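Local coordinates for protein dTDP-4-dehydrorhamnose 3,5-epimerase (Elizabethkingia anophelis NUHP1, PDB 6C46) that probably catalyses the epimerisation at C3' and C5' of a dTDP-4-keto-6-deoxy sugar on the way to dTDP-L-rhamnose, as a calcium-binding homodimer of the cupin clan, at residues L11-T14 against C19-I22; R67-Q72 against L161-K166; Q78-S83 against F125-V130. One frame throughout, in Å; residues are numbered along the deposited sequence.

The three contacts illustrate three ways in which segments meet in a cupin-type beta sandwich: a hairpin at the rim of one sheet, a loop on the outer side of the other, and a pocket between the two. The centre of contact 3 lies about 2 Å from that of the chain, and Lys80 comes about 5 Å, side chain to side chain, from His70, the predicted proton acceptor. Contact 2 shares the second sheet with it, for His70 N lies 2.9 Å from His127 O, and their centres are 10 Å apart. Contact 1 touches contact 3 through Ile22 CD1 and Leu81 CD1, 3.6 Å apart, but its nearest atoms stay about 12 Å from contact 2.

Contact 1. Residues L11-T14 against C19-I22; sequences LVKT and CYII
Cys19 O is gripped by two groups. Thr14 OG1 donates to Cys19 O at 2.7 Å, standing 47° out of the carbonyl plane. A water that also accepts from Lys13 NZ lies 2.8 Å from Cys19 O and probably donates to it. The Thr14 hydroxyl sits between the backbone N and the carbonyl carbon (chi1 74°), a rotation that turns it back across the mouth of the turn; it is also hydrogen-bonded to Leu16 N, so one side chain ties together both limbs and the connection. Lys13 folds over the same end: bends at chi2 and chi4 bring Lys13 NZ within 2.9 Å of Thr14 O, nearly along the C=O axis, while Lys13 CD passes near Tyr20 CE1.

Residues 11-14 and 19-22 form an antiparallel beta hairpin at the edge of the six-stranded sheet of the cupin sandwich, where strand 10-13 is outermost within the chain and strand 20-23 continues the pairing to strand 118-121. Val12 and Ile21 are the hydrogen-bonded pair. Val12 N donates to Ile21 O at 2.7 Å, and Ile21 N returns a bond to Val12 O at 3.0 Å that is almost straight, 174° at the hydrogen. Val12 O also lies in the plane of the Tyr20 ring, at its edge.

On the face shared by Leu11, Tyr20 and Ile22, Leu11 CD2 packs alongside Ile22 CG1 at 3.6 Å, and helix 40-47 lies against Leu11 through Phe43 and Leu46. On the other face, Thr14 CG2 meets Ile21 CG1 at 3.9 Å, with Tyr107 of strand 106-112 beside both residues.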
loop_
_atom_site.group_PDB
_atom_site.type_symbol
_atom_site.label_atom_id
_atom_site.label_comp_id
_atom_site.label_asym_id
_atom_site.label_seq_id
_atom_site.Cartn_x
_atom_site.Cartn_y
_atom_site.Cartn_z
ATOM N N LEU A 11 -4.127 -11.271 13.459
ATOM C CA LEU A 11 -2.814 -10.810 13.904
ATOM C C LEU A 11 -2.164 -11.955 14.650
ATOM O O LEU A 11 -2.741 -12.459 15.609
ATOM C CB LEU A 11 -2.928 -9.599 14.835
ATOM C CG LEU A 11 -3.554 -8.326 14.259
ATOM C CD1 LEU A 11 -3.446 -7.194 15.259
ATOM C CD2 LEU A 11 -2.831 -7.953 13.026
ATOM N N VAL A 12 -0.963 -12.346 14.238
ATOM C CA VAL A 12 -0.282 -13.492 14.836
ATOM C C VAL A 12 0.823 -12.998 15.763
ATOM O O VAL A 12 1.643 -12.159 15.369
ATOM C CB VAL A 12 0.278 -14.422 13.744
ATOM C CG1 VAL A 12 1.110 -15.532 14.363
ATOM C CG2 VAL A 12 -0.878 -15.026 12.915
ATOM N N LYS A 13 0.844 -13.523 16.991
ATOM C CA LYS A 13 1.819 -13.121 17.993
ATOM C C LYS A 13 3.247 -13.451 17.552
ATOM O O LYS A 13 3.500 -14.477 16.913
ATOM C CB LYS A 13 1.504 -13.851 19.312
ATOM C CG LYS A 13 2.326 -13.364 20.495
ATOM C CD LYS A 13 1.716 -12.106 21.102
ATOM C CE LYS A 13 2.422 -11.732 22.407
ATOM N NZ LYS A 13 3.843 -11.307 22.154
ATOM N N THR A 14 4.190 -12.584 17.912
ATOM C CA THR A 14 5.610 -12.913 17.785
ATOM C C THR A 14 6.254 -12.854 19.166
ATOM O O THR A 14 5.604 -12.438 20.137
ATOM C CB THR A 14 6.333 -11.937 16.841
ATOM O OG1 THR A 14 6.496 -10.681 17.500
ATOM C CG2 THR A 14 5.530 -11.738 15.566
ATOM N N CYS A 19 4.554 -6.588 18.575
ATOM C CA CYS A 19 5.008 -6.798 17.209
ATOM C C CYS A 19 4.237 -7.989 16.633
ATOM O O CYS A 19 4.277 -9.087 17.198
ATOM C CB CYS A 19 6.529 -7.009 17.242
ATOM S SG CYS A 19 7.349 -7.454 15.724
ATOM N N TYR A 20 3.510 -7.771 15.528
ATOM C CA TYR A 20 2.569 -8.768 15.025
ATOM C C TYR A 20 2.771 -9.038 13.546
ATOM O O TYR A 20 3.216 -8.172 12.784
ATOM C CB TYR A 20 1.081 -8.346 15.215
ATOM C CG TYR A 20 0.754 -8.122 16.661
ATOM C CD1 TYR A 20 0.574 -9.204 17.526
ATOM C CD2 TYR A 20 0.631 -6.841 17.165
ATOM C CE1 TYR A 20 0.309 -9.006 18.870
ATOM C CE2 TYR A 20 0.352 -6.630 18.503
ATOM C CZ TYR A 20 0.191 -7.704 19.344
ATOM O OH TYR A 20 -0.071 -7.476 20.664
ATOM N N ILE A 21 2.385 -10.247 13.150
ATOM C CA ILE A 21 2.256 -10.634 11.751
ATOM C C ILE A 21 0.784 -10.513 11.367
ATOM O O ILE A 21 -0.085 -11.067 12.052
ATOM C CB ILE A 21 2.761 -12.073 11.535
ATOM C CG1 ILE A 21 4.245 -12.175 11.902
ATOM C CG2 ILE A 21 2.497 -12.540 10.069
ATOM C CD1 ILE A 21 4.680 -13.619 12.162
ATOM N N ILE A 22 0.497 -9.833 10.260
ATOM C CA ILE A 22 -0.866 -9.812 9.720
ATOM C C ILE A 22 -0.953 -10.904 8.670
ATOM O O ILE A 22 -0.296 -10.829 7.625
ATOM C CB ILE A 22 -1.234 -8.466 9.100
ATOM C CG1 ILE A 22 -0.923 -7.335 10.073
ATOM C CG2 ILE A 22 -2.744 -8.500 8.680
ATOM C CD1 ILE A 22 -1.475 -5.963 9.651
HETATM O O HOH W 1 2.194 -8.304 22.215
HETATM O O HOH W 2 3.687 -9.936 19.749
#

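Contact 2. Residues R67-Q72 against L161-K166; sequences RGLHLQ and LSIDWK
Strand 66-72 of the five-stranded cupin sheet meets, through Leu69, the irregular segment 161-166 that runs past the sheet after strand 151-153. His70, the residue after Leu69 and the predicted proton acceptor, makes no contact with this loop and is hydrogen-bonded at NE2 to Asp178. The two methyls of Leu69 divide the work. Leu69 CD1 reaches tip to tip toward Ile163 CD1, 3.7 Å away, and toward Leu161 CD1 at 4.1 Å. Leu69 CD2 turns instead to the indole of Trp165, where it sits at the edge, in the ring plane, 3.9 Å from Trp165 CZ2. The indole is held from other sides as well: Ile163 CG2 lies 3.4 Å above one face of the Trp165 ring, offset toward its rim, NE1 donates to Phe156 O, and the Phe156 ring meets it edge-to-face. Val92 and Val94 of strand 88-95 touch Ile163 as well. Farther along the loop, Asp164 OD1 accepts from Lys166 N at 2.9 Å, closing an Asx turn that spans Trp165. No hydrogen bond joins the two segments, so the loop is applied to this strand by apolar packing alone.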
loop_
_atom_site.group_PDB
_atom_site.type_symbol
_atom_site.label_atom_id
_atom_site.label_comp_id
_atom_site.label_asym_id
_atom_site.label_seq_id
_atom_site.Cartn_x
_atom_site.Cartn_y
_atom_site.Cartn_z
ATOM N N ARG A 67 19.640 -3.511 4.429
ATOM C CA ARG A 67 19.440 -2.159 4.943
ATOM C C ARG A 67 19.012 -2.231 6.405
ATOM O O ARG A 67 18.047 -2.915 6.725
ATOM C CB ARG A 67 18.371 -1.416 4.128
ATOM C CG ARG A 67 18.715 -1.270 2.635
ATOM C CD ARG A 67 19.089 0.160 2.278
ATOM N NE ARG A 67 19.343 0.342 0.850
ATOM C CZ ARG A 67 20.541 0.586 0.328
ATOM N NH1 ARG A 67 21.602 0.665 1.119
ATOM N NH2 ARG A 67 20.677 0.744 -0.985
ATOM N N GLY A 68 19.711 -1.506 7.281
ATOM C CA GLY A 68 19.322 -1.447 8.688
ATOM C C GLY A 68 20.523 -1.449 9.616
ATOM O O GLY A 68 21.654 -1.386 9.128
ATOM N N LEU A 69 20.321 -1.492 10.936
ATOM C CA LEU A 69 19.019 -1.410 11.577
ATOM C C LEU A 69 18.700 0.059 11.796
ATOM O O LEU A 69 19.547 0.773 12.311
ATOM C CB LEU A 69 19.036 -2.179 12.912
ATOM C CG LEU A 69 19.283 -3.680 12.729
ATOM C CD1 LEU A 69 19.840 -4.304 14.017
ATOM C CD2 LEU A 69 17.970 -4.372 12.282
ATOM N N HIS A 70 17.493 0.511 11.430
ATOM C CA HIS A 70 17.164 1.935 11.403
ATOM C C HIS A 70 15.970 2.250 12.291
ATOM O O HIS A 70 15.080 1.413 12.483
ATOM C CB HIS A 70 16.807 2.403 9.973
ATOM C CG HIS A 70 17.917 2.225 8.985
ATOM N ND1 HIS A 70 17.689 1.996 7.645
ATOM C CD2 HIS A 70 19.262 2.268 9.136
ATOM C CE1 HIS A 70 18.847 1.897 7.011
ATOM N NE2 HIS A 70 19.820 2.059 7.891
ATOM N N LEU A 71 15.919 3.494 12.757
ATOM C CA LEU A 71 14.798 3.977 13.559
ATOM C C LEU A 71 14.857 5.497 13.565
ATOM O O LEU A 71 15.853 6.097 13.157
ATOM C CB LEU A 71 14.859 3.429 14.995
ATOM C CG LEU A 71 16.179 3.948 15.604
ATOM C CD1 LEU A 71 15.945 4.984 16.696
ATOM C CD2 LEU A 71 17.084 2.832 16.095
ATOM N N GLN A 72 13.775 6.119 14.031
ATOM C CA GLN A 72 13.772 7.542 14.345
ATOM C C GLN A 72 13.519 7.682 15.840
ATOM O O GLN A 72 12.738 6.913 16.414
ATOM C CB GLN A 72 12.704 8.312 13.516
ATOM C CG GLN A 72 13.117 8.438 12.048
ATOM C CD GLN A 72 12.235 9.337 11.196
ATOM O OE1 GLN A 72 12.600 9.658 10.067
ATOM N NE2 GLN A 72 11.103 9.778 11.734
ATOM N N LEU A 161 23.390 -8.645 19.682
ATOM C CA LEU A 161 22.124 -9.095 19.119
ATOM C C LEU A 161 22.271 -10.419 18.385
ATOM O O LEU A 161 21.337 -11.231 18.383
ATOM C CB LEU A 161 21.571 -8.046 18.164
ATOM C CG LEU A 161 21.352 -6.670 18.786
ATOM C CD1 LEU A 161 20.749 -5.731 17.749
ATOM C CD2 LEU A 161 20.456 -6.808 20.017
ATOM N N SER A 162 23.418 -10.632 17.747
ATOM C CA SER A 162 23.704 -11.863 17.010
ATOM C C SER A 162 22.554 -12.246 16.071
ATOM O O SER A 162 22.071 -13.375 16.069
ATOM C CB SER A 162 24.027 -13.001 17.981
ATOM O OG SER A 162 24.520 -14.139 17.298
ATOM N N ILE A 163 22.122 -11.291 15.246
ATOM C CA ILE A 163 21.028 -11.559 14.318
ATOM C C ILE A 163 21.490 -12.490 13.203
ATOM O O ILE A 163 22.577 -12.322 12.637
ATOM C CB ILE A 163 20.486 -10.241 13.744
ATOM C CG1 ILE A 163 19.868 -9.413 14.864
ATOM C CG2 ILE A 163 19.470 -10.512 12.611
ATOM C CD1 ILE A 163 19.705 -7.948 14.484
ATOM N N ASP A 164 20.647 -13.465 12.860
ATOM C CA ASP A 164 20.867 -14.330 11.704
ATOM C C ASP A 164 20.277 -13.654 10.465
ATOM O O ASP A 164 19.054 -13.602 10.303
ATOM C CB ASP A 164 20.215 -15.690 11.945
ATOM C CG ASP A 164 20.446 -16.673 10.808
ATOM O OD1 ASP A 164 21.118 -16.317 9.817
ATOM O OD2 ASP A 164 19.969 -17.827 10.925
ATOM N N TRP A 165 21.139 -13.161 9.572
ATOM C CA TRP A 165 20.678 -12.510 8.355
ATOM C C TRP A 165 20.583 -13.479 7.181
ATOM O O TRP A 165 20.435 -13.038 6.041
ATOM C CB TRP A 165 21.577 -11.315 8.019
ATOM C CG TRP A 165 21.363 -10.166 8.968
ATOM C CD1 TRP A 165 22.125 -9.847 10.062
ATOM C CD2 TRP A 165 20.297 -9.204 8.929
ATOM N NE1 TRP A 165 21.600 -8.736 10.689
ATOM C CE2 TRP A 165 20.487 -8.328 10.011
ATOM C CE3 TRP A 165 19.214 -8.986 8.063
ATOM C CZ2 TRP A 165 19.624 -7.251 10.263
ATOM C CZ3 TRP A 165 18.354 -7.923 8.318
ATOM C CH2 TRP A 165 18.568 -7.072 9.406
ATOM N N LYS A 166 20.698 -14.784 7.444
ATOM C CA LYS A 166 20.332 -15.879 6.540
ATOM C C LYS A 166 21.279 -16.133 5.370
ATOM O O LYS A 166 21.601 -17.289 5.086
ATOM C CB LYS A 166 18.914 -15.667 5.978
ATOM C CG LYS A 166 17.845 -15.470 7.054
ATOM C CD LYS A 166 17.884 -16.568 8.096
ATOM C CE LYS A 166 16.807 -17.598 7.894
ATOM N NZ LYS A 166 16.680 -18.433 9.122
#

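Contact 3. Residues Q78-S83 against F125-V130; sequences QAKLVS and FAHGFV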
loop_
_atom_site.group_PDB
_atom_site.type_symbol
_atom_site.label_atom_id
_atom_site.label_comp_id
_atom_site.label_asym_id
_atom_site.label_seq_id
_atom_site.Cartn_x
_atom_site.Cartn_y
_atom_site.Cartn_z
ATOM N N GLN A 78 8.746 5.980 14.317
ATOM C CA GLN A 78 7.814 5.511 13.299
ATOM C C GLN A 78 7.487 4.053 13.545
ATOM O O GLN A 78 8.392 3.218 13.493
ATOM C CB GLN A 78 8.413 5.634 11.907
ATOM C CG GLN A 78 8.709 7.058 11.457
ATOM C CD GLN A 78 9.501 7.096 10.171
ATOM O OE1 GLN A 78 10.554 6.468 10.063
ATOM N NE2 GLN A 78 9.025 7.877 9.195
ATOM N N ALA A 79 6.206 3.746 13.787
ATOM C CA ALA A 79 5.756 2.372 13.612
ATOM C C ALA A 79 5.720 2.065 12.123
ATOM O O ALA A 79 5.409 2.945 11.314
ATOM C CB ALA A 79 4.366 2.160 14.236
ATOM N N LYS A 80 6.056 0.817 11.757
ATOM C CA LYS A 80 6.191 0.410 10.364
ATOM C C LYS A 80 5.359 -0.836 10.105
ATOM O O LYS A 80 5.410 -1.788 10.885
ATOM C CB LYS A 80 7.659 0.152 10.004
ATOM C CG LYS A 80 8.522 1.424 10.113
ATOM C CD LYS A 80 10.027 1.126 10.171
ATOM C CE LYS A 80 10.843 2.413 10.404
ATOM N NZ LYS A 80 12.295 2.125 10.788
ATOM N N LEU A 81 4.589 -0.823 9.016
ATOM C CA LEU A 81 3.855 -1.994 8.543
ATOM C C LEU A 81 4.477 -2.365 7.213
ATOM O O LEU A 81 4.344 -1.618 6.238
ATOM C CB LEU A 81 2.368 -1.690 8.382
ATOM C CG LEU A 81 1.491 -2.874 7.988
ATOM C CD1 LEU A 81 1.520 -3.973 9.047
ATOM C CD2 LEU A 81 0.074 -2.340 7.781
ATOM N N VAL A 82 5.181 -3.487 7.171
ATOM C CA VAL A 82 6.046 -3.758 6.038
ATOM C C VAL A 82 5.610 -5.034 5.340
ATOM O O VAL A 82 5.050 -5.952 5.951
ATOM C CB VAL A 82 7.530 -3.832 6.483
ATOM C CG1 VAL A 82 7.936 -2.561 7.213
ATOM C CG2 VAL A 82 7.754 -4.985 7.425
ATOM N N SER A 83 5.853 -5.080 4.032
ATOM C CA SER A 83 5.553 -6.278 3.259
ATOM C C SER A 83 6.403 -6.259 2.006
ATOM O O SER A 83 7.069 -5.274 1.691
ATOM C CB SER A 83 4.060 -6.378 2.912
ATOM O OG SER A 83 3.628 -5.240 2.161
ATOM N N PHE A 125 11.217 0.393 18.106
ATOM C CA PHE A 125 11.949 -0.732 17.552
ATOM C C PHE A 125 12.920 -0.219 16.509
ATOM O O PHE A 125 12.731 0.860 15.946
ATOM C CB PHE A 125 11.005 -1.735 16.863
ATOM C CG PHE A 125 10.263 -2.650 17.813
ATOM C CD1 PHE A 125 9.432 -2.135 18.802
ATOM C CD2 PHE A 125 10.396 -4.032 17.698
ATOM C CE1 PHE A 125 8.728 -2.997 19.678
ATOM C CE2 PHE A 125 9.697 -4.898 18.559
ATOM C CZ PHE A 125 8.880 -4.369 19.567
ATOM N N ALA A 126 13.956 -1.007 16.243
ATOM C CA ALA A 126 14.757 -0.818 15.044
ATOM C C ALA A 126 14.363 -1.872 14.028
ATOM O O ALA A 126 13.874 -2.945 14.385
ATOM C CB ALA A 126 16.261 -0.903 15.330
ATOM N N HIS A 127 14.597 -1.566 12.746
ATOM C CA HIS A 127 14.095 -2.412 11.677
ATOM C C HIS A 127 15.114 -2.506 10.549
ATOM O O HIS A 127 15.820 -1.539 10.242
ATOM C CB HIS A 127 12.761 -1.865 11.119
ATOM C CG HIS A 127 12.368 -2.491 9.817
ATOM N ND1 HIS A 127 12.531 -1.852 8.604
ATOM C CD2 HIS A 127 11.840 -3.706 9.537
ATOM C CE1 HIS A 127 12.133 -2.657 7.629
ATOM N NE2 HIS A 127 11.712 -3.790 8.170
ATOM N N GLY A 128 15.155 -3.665 9.902
ATOM C CA GLY A 128 15.991 -3.801 8.718
ATOM C C GLY A 128 15.567 -5.005 7.912
ATOM O O GLY A 128 14.739 -5.800 8.352
ATOM N N PHE A 129 16.152 -5.145 6.717
ATOM C CA PHE A 129 15.832 -6.315 5.911
ATOM C C PHE A 129 16.952 -6.613 4.931
ATOM O O PHE A 129 17.773 -5.748 4.619
ATOM C CB PHE A 129 14.512 -6.144 5.164
ATOM C CG PHE A 129 14.578 -5.206 3.990
ATOM C CD1 PHE A 129 14.741 -5.699 2.706
ATOM C CD2 PHE A 129 14.424 -3.839 4.164
ATOM C CE1 PHE A 129 14.770 -4.839 1.609
ATOM C CE2 PHE A 129 14.450 -2.971 3.076
ATOM C CZ PHE A 129 14.626 -3.471 1.796
ATOM N N VAL A 130 16.968 -7.858 4.434
ATOM C CA VAL A 130 17.927 -8.271 3.409
ATOM C C VAL A 130 17.161 -8.904 2.257
ATOM O O VAL A 130 16.141 -9.568 2.470
ATOM C CB VAL A 130 18.970 -9.263 3.968
ATOM C CG1 VAL A 130 18.262 -10.510 4.472
ATOM C CG2 VAL A 130 20.011 -9.626 2.895
HETATM O O HOH W 3 11.870 1.305 13.218
HETATM O O HOH W 4 13.330 1.040 8.341
#
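Lys80 and His127 meet inside the sandwich, where strand 80-86 of one sheet faces strand 125-131 of the other. The lysine chain is extended beyond CG, which carries the amino group toward strand 125-131, and Lys80 NZ passes His127 CB at 4.0 Å. Lys80 CD runs 4.2 Å from His127 ND1. Two waters take up the buried amino group. One accepts from Lys80 NZ at 2.6 Å and probably donates to Phe125 O, linking the lysine to the backbone of the opposing strand. The other accepts from Lys80 NZ at 2.9 Å. This second water also lies in the plane of the His127 ring, at its edge, 3.0 Å from His127 ND1, so that amino group and imidazole are bridged rather than directly bonded.

Leu81 takes the other face of its strand, toward Ile22 of the hairpin 11-22. Val82 then turns inward again and approaches His127 from the opposite direction, Val82 CG1 lying 4.1 Å from His127 NE2. That same NE2 is hydrogen-bonded to Asp91 OD1, while His127 CG, anti to the backbone N (chi1 166°), carries the ring toward the valine. Phe138 and Tyr140, the latter the predicted proton donor, also touch Val82. Beyond it, Ser83 OG is hydrogen-bonded to Lys37 NZ.

The contact thus borders the predicted catalytic residues at two points, for the amino group of Lys80 lies near His70, while Val82 lies near Tyr140. The bond to Asp91 at NE2 and the water at ND1 together help fix the rotation of the His127 ring, and the two waters satisfy the buried amino group without any direct bond between lysine and histidine.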